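Local coordinates for xyloglucanase (Paenibacillus pabuli, PDB 2JEP), which hydrolyses xyloglucan of the plant cell wall, as a family 5 glycoside hydrolase built on a TIM barrel, at residues 160-165 / 207-212; 201-206 / 222-227. One frame throughout, in Å; residues are numbered along the deposited sequence. Where two conformers were deposited one is given.

Contact 1 (160-165 / 207-212); sequences VWQQIA and VDTVRQ
Thr209 has chi1 -63°, which sets OG1 beside its backbone N and swings CG2 anti to that N, out toward Gln162, whose own CG turns beside its backbone N (chi1 -80°) and receives the methyl. The two side chains cross at about a right angle, and Thr209 CG2 lies 3.4 Å from Gln162 CG, the nearest approach between the two segments. The same methyl lies 3.8 Å from Gln162 N, so it also rests against the backbone of the helix. Only the aliphatic part of the glutamine takes part here; beyond CG its chain runs on extended. The hydroxyl of Thr209 is occupied within its own helix, where OG1 is hydrogen-bonded to Ile205 O, and this leaves the methyl for the neighbour. Further along, Val210 CG2 touches two residues one helical turn apart, Trp161 and Ala165. It lies 4.1 Å from Trp161 CE3, meeting the indole obliquely, and Ala165 CB is equally distant from it. Indole and valine point the same way, side by side, toward the barrel, where Val210 and Ala165 also touch Phe177 of strand 175-178. One face of the indole carries Ile164 CD1 of its own helix, 4.1 Å above the plane, while its NE1 is hydrogen-bonded to Ser179 O. Across the interface the packing is apolar and light, burying 200 Å² in all. The axes of 160-165 and 207-211 approach to 8.9 Å and run in broadly the same direction, crossing at -38°, with Ala165 providing a small surface beside Val210. Such side-by-side packing of successive helices, both running roughly the same way outside a parallel strand cylinder, is characteristic of the outer helical layer of a (beta/alpha)8 TIM barrel.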
# COMPACT_ATOMS: atom_id res chain seq x y z
N VAL A 160 1.66 -15.22 12.78
CA VAL A 160 2.52 -14.55 11.82
C VAL A 160 2.77 -13.11 12.27
O VAL A 160 3.92 -12.68 12.35
CB VAL A 160 1.93 -14.66 10.41
CG1 VAL A 160 2.61 -13.71 9.43
CG2 VAL A 160 2.03 -16.11 9.95
N TRP A 161 1.71 -12.36 12.62
CA TRP A 161 1.96 -10.98 13.07
C TRP A 161 2.70 -10.92 14.39
O TRP A 161 3.47 -9.99 14.61
CB TRP A 161 0.68 -10.13 13.12
CG TRP A 161 0.49 -9.39 11.84
CD1 TRP A 161 -0.52 -9.53 10.92
CD2 TRP A 161 1.36 -8.38 11.32
NE1 TRP A 161 -0.32 -8.67 9.89
CE2 TRP A 161 0.83 -7.95 10.10
CE3 TRP A 161 2.52 -7.76 11.80
CZ2 TRP A 161 1.44 -6.96 9.33
CZ3 TRP A 161 3.12 -6.79 11.03
CH2 TRP A 161 2.58 -6.42 9.81
N GLN A 162 2.51 -11.91 15.26
CA GLN A 162 3.29 -11.93 16.50
C GLN A 162 4.78 -11.91 16.17
O GLN A 162 5.57 -11.18 16.78
CB GLN A 162 3.00 -13.18 17.32
CG GLN A 162 1.76 -13.20 18.15
CD GLN A 162 1.64 -14.48 18.96
OE1 GLN A 162 2.44 -15.40 18.81
NE2 GLN A 162 0.64 -14.55 19.83
N GLN A 163 5.16 -12.77 15.24
CA GLN A 163 6.57 -12.90 14.85
C GLN A 163 7.11 -11.69 14.13
O GLN A 163 8.23 -11.25 14.40
CB GLN A 163 6.75 -14.15 13.99
CG GLN A 163 6.50 -15.44 14.73
CD GLN A 163 6.46 -16.59 13.78
OE1 GLN A 163 7.52 -17.06 13.33
NE2 GLN A 163 5.27 -17.03 13.43
N ILE A 164 6.36 -11.15 13.18
CA ILE A 164 6.86 -9.96 12.45
C ILE A 164 6.99 -8.80 13.44
O ILE A 164 8.00 -8.10 13.49
CB ILE A 164 5.86 -9.55 11.32
CG1 ILE A 164 5.69 -10.65 10.28
CG2 ILE A 164 6.30 -8.23 10.69
CD1 ILE A 164 4.45 -10.48 9.40
N ALA A 165 5.96 -8.60 14.27
CA ALA A 165 5.99 -7.49 15.21
C ALA A 165 7.17 -7.63 16.17
O ALA A 165 7.90 -6.68 16.43
CB ALA A 165 4.67 -7.36 15.97
N VAL A 207 -4.33 -5.61 15.22
CA VAL A 207 -4.08 -4.51 16.14
C VAL A 207 -3.74 -5.04 17.54
O VAL A 207 -2.71 -4.69 18.11
CB VAL A 207 -5.27 -3.52 16.19
CG1 VAL A 207 -5.13 -2.53 17.36
CG2 VAL A 207 -5.44 -2.75 14.82
N ASP A 208 -4.60 -5.90 18.06
CA ASP A 208 -4.41 -6.35 19.44
C ASP A 208 -3.17 -7.22 19.59
O ASP A 208 -2.47 -7.16 20.60
CB ASP A 208 -5.61 -7.14 19.91
CG ASP A 208 -6.89 -6.30 20.01
OD1 ASP A 208 -6.82 -5.08 20.16
OD2 ASP A 208 -7.98 -6.89 19.97
N THR A 209 -2.87 -8.04 18.58
CA THR A 209 -1.69 -8.87 18.64
C THR A 209 -0.43 -8.03 18.63
O THR A 209 0.49 -8.25 19.43
CB THR A 209 -1.68 -9.87 17.44
OG1 THR A 209 -2.80 -10.75 17.54
CG2 THR A 209 -0.41 -10.69 17.40
N VAL A 210 -0.36 -7.06 17.72
CA VAL A 210 0.82 -6.21 17.65
C VAL A 210 1.03 -5.46 18.96
O VAL A 210 2.16 -5.37 19.46
CB VAL A 210 0.72 -5.23 16.46
CG1 VAL A 210 1.77 -4.11 16.58
CG2 VAL A 210 0.85 -6.01 15.15
N ARG A 211 -0.05 -4.91 19.53
CA ARG A 211 0.12 -4.10 20.73
C ARG A 211 0.69 -4.93 21.88
O ARG A 211 1.39 -4.38 22.72
CB ARG A 211 -1.22 -3.51 21.18
CG ARG A 211 -1.86 -2.50 20.26
CD ARG A 211 -0.94 -1.44 19.76
NE ARG A 211 -1.63 -0.43 19.00
CZ ARG A 211 -1.02 0.45 18.23
NH1 ARG A 211 0.30 0.38 18.06
NH2 ARG A 211 -1.74 1.36 17.60
N GLN A 212 0.37 -6.21 21.94
CA GLN A 212 0.78 -7.04 23.07
C GLN A 212 2.18 -7.63 22.91
O GLN A 212 2.65 -8.36 23.80
CB GLN A 212 -0.25 -8.12 23.32
CG GLN A 212 -1.58 -7.54 23.76
CD GLN A 212 -2.62 -8.60 23.91
OE1 GLN A 212 -3.41 -8.84 23.00
NE2 GLN A 212 -2.60 -9.29 25.05

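Contact 2 (201-206 / 222-227)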
# COMPACT_ATOMS: atom_id res chain seq x y z
N ALA A 201 -12.40 -8.69 11.42
CA ALA A 201 -11.81 -9.53 12.46
C ALA A 201 -10.30 -9.60 12.29
O ALA A 201 -9.57 -9.54 13.27
CB ALA A 201 -12.43 -10.92 12.46
N TYR A 202 -9.81 -9.73 11.06
CA TYR A 202 -8.37 -9.75 10.83
C TYR A 202 -7.77 -8.43 11.31
O TYR A 202 -6.75 -8.42 12.01
CB TYR A 202 -8.00 -9.99 9.35
CG TYR A 202 -8.60 -11.21 8.69
CD1 TYR A 202 -9.03 -12.31 9.41
CD2 TYR A 202 -8.70 -11.27 7.30
CE1 TYR A 202 -9.61 -13.39 8.79
CE2 TYR A 202 -9.28 -12.35 6.66
CZ TYR A 202 -9.74 -13.42 7.41
OH TYR A 202 -10.33 -14.46 6.76
N ASN A 203 -8.38 -7.31 10.94
CA ASN A 203 -7.80 -6.03 11.39
C ASN A 203 -7.74 -5.95 12.91
O ASN A 203 -6.76 -5.46 13.46
CB ASN A 203 -8.58 -4.83 10.84
CG ASN A 203 -8.24 -4.50 9.40
OD1 ASN A 203 -7.14 -4.78 8.94
ND2 ASN A 203 -9.17 -3.86 8.68
N GLN A 204 -8.79 -6.43 13.58
CA GLN A 204 -8.82 -6.39 15.06
C GLN A 204 -7.75 -7.28 15.68
O GLN A 204 -7.07 -6.90 16.63
CB GLN A 204 -10.21 -6.76 15.57
CG GLN A 204 -10.35 -6.50 17.07
CD GLN A 204 -10.24 -5.02 17.38
OE1 GLN A 204 -11.11 -4.23 17.00
NE2 GLN A 204 -9.13 -4.62 18.01
N ILE A 205 -7.63 -8.50 15.16
CA ILE A 205 -6.59 -9.44 15.61
C ILE A 205 -5.20 -8.84 15.42
O ILE A 205 -4.33 -8.92 16.31
CB ILE A 205 -6.71 -10.80 14.85
CG1 ILE A 205 -7.99 -11.53 15.28
CG2 ILE A 205 -5.49 -11.69 15.10
CD1 ILE A 205 -8.45 -12.60 14.28
N PHE A 206 -4.97 -8.26 14.24
CA PHE A 206 -3.70 -7.60 13.97
C PHE A 206 -3.40 -6.54 15.02
O PHE A 206 -2.31 -6.52 15.62
CB PHE A 206 -3.74 -7.01 12.54
CG PHE A 206 -2.77 -5.91 12.29
CD1 PHE A 206 -1.43 -6.16 12.08
CD2 PHE A 206 -3.21 -4.60 12.20
CE1 PHE A 206 -0.55 -5.11 11.77
CE2 PHE A 206 -2.35 -3.57 11.90
CZ PHE A 206 -1.01 -3.82 11.69
N LEU A 222 -0.41 1.94 13.00
CA LEU A 222 -0.84 0.73 12.32
C LEU A 222 -1.84 1.09 11.24
O LEU A 222 -2.80 1.82 11.50
CB LEU A 222 -1.51 -0.21 13.32
CG LEU A 222 -0.67 -0.60 14.55
CD1 LEU A 222 -1.49 -1.52 15.47
CD2 LEU A 222 0.63 -1.23 14.16
N LEU A 223 -1.61 0.58 10.03
CA LEU A 223 -2.40 0.92 8.85
C LEU A 223 -3.30 -0.27 8.50
O LEU A 223 -2.80 -1.39 8.40
CB LEU A 223 -1.44 1.22 7.69
CG LEU A 223 -2.00 1.51 6.30
CD1 LEU A 223 -2.86 2.77 6.34
CD2 LEU A 223 -0.90 1.66 5.28
N VAL A 224 -4.60 -0.01 8.33
CA VAL A 224 -5.57 -1.05 8.03
C VAL A 224 -6.43 -0.63 6.84
O VAL A 224 -6.82 0.54 6.73
CB VAL A 224 -6.48 -1.40 9.25
CG1 VAL A 224 -5.60 -1.88 10.40
CG2 VAL A 224 -7.36 -0.23 9.69
N PRO A 225 -6.75 -1.57 5.94
CA PRO A 225 -7.67 -1.30 4.88
C PRO A 225 -9.08 -1.79 5.14
O PRO A 225 -9.31 -2.58 6.04
CB PRO A 225 -7.08 -2.13 3.74
CG PRO A 225 -6.65 -3.39 4.45
CD PRO A 225 -6.18 -2.93 5.82
N GLY A 226 -10.00 -1.33 4.30
CA GLY A 226 -11.27 -1.99 4.11
C GLY A 226 -11.24 -2.90 2.89
O GLY A 226 -10.19 -3.35 2.44
N TRP A 227 -12.42 -3.22 2.38
CA TRP A 227 -12.61 -4.22 1.35
C TRP A 227 -11.89 -3.85 0.05
O TRP A 227 -12.21 -2.83 -0.57
CB TRP A 227 -14.10 -4.36 1.07
CG TRP A 227 -14.49 -5.45 0.13
CD1 TRP A 227 -14.72 -5.36 -1.20
CD2 TRP A 227 -14.77 -6.80 0.50
NE1 TRP A 227 -15.12 -6.56 -1.70
CE2 TRP A 227 -15.16 -7.48 -0.68
CE3 TRP A 227 -14.74 -7.51 1.71
CZ2 TRP A 227 -15.52 -8.82 -0.68
CZ3 TRP A 227 -15.10 -8.83 1.70
CH2 TRP A 227 -15.48 -9.48 0.51
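This is a buried helix-on-strand contact in which one turn of helix 193-211 lies on the outer side of strand 222-225, combining an apolar patch with one side-chain-to-backbone hydrogen bond. The segment axes are 9.2 Å apart and nearly antiparallel, at 172°. At the start of the strand the ring of Phe206 is inserted with CE2 3.7 Å from Leu222 CB. Phe206 CZ lies 3.9 Å from Leu222 CD2, and on the side of the next outward-pointing residue Val224 CG1 is 4.0 Å from Phe206 CE2. The ring meets both side chains obliquely. It gets there because its CG stands anti to the backbone N (chi1 158°), and Trp161 of helix 150-167 packs edge-to-face with it. Leu222 and Val224 alternate with Leu223, which points away from the helix, the usual division in a TIM barrel between residues facing the helical layer and those facing the barrel interior; strand 175-178, this helix and strand 222-225 form a beta-alpha-beta crossover. Toward the far end of the strand, Asn203 lays its amide over Val224, with OD1 3.5 Å from Val224 CB, and reaches on to the backbone. Its ND2 donates to Pro225 O at 2.9 Å with an N-H...O angle of 155°; the donor lies in the carbonyl plane of Pro225, and the acceptor lies close to the amide plane of Asn203. The other end of the amide, OD1, is hydrogen-bonded to Ser179 OG, so both polar atoms of this buried group are engaged and its rotation is fixed. A leucine in its place would probably leave Pro225 O and Ser179 OG each without this partner in a buried setting. Pro225 CD rests 3.8 Å from Asn203 OD1.

Helix 193-211 serves both contacts, turning two of its flanks to different neighbours: contact 1 joins it to helix 150-167 within the outer layer, contact 2 to strand 222-225 of the barrel wall. Contact 1 lies farther from the centre of the chain and mixes buried residues with the partly exposed Gln162 and Thr209; in contact 2 every touching residue is buried. Their chemistry differs accordingly: purely apolar packing in the first, including the indole of Trp161, and in the second a phenyl ring against leucine and valine plus an amide-to-carbonyl bond. The two merge where Val210 CG1 lies 3.9 Å from Leu222 CD2.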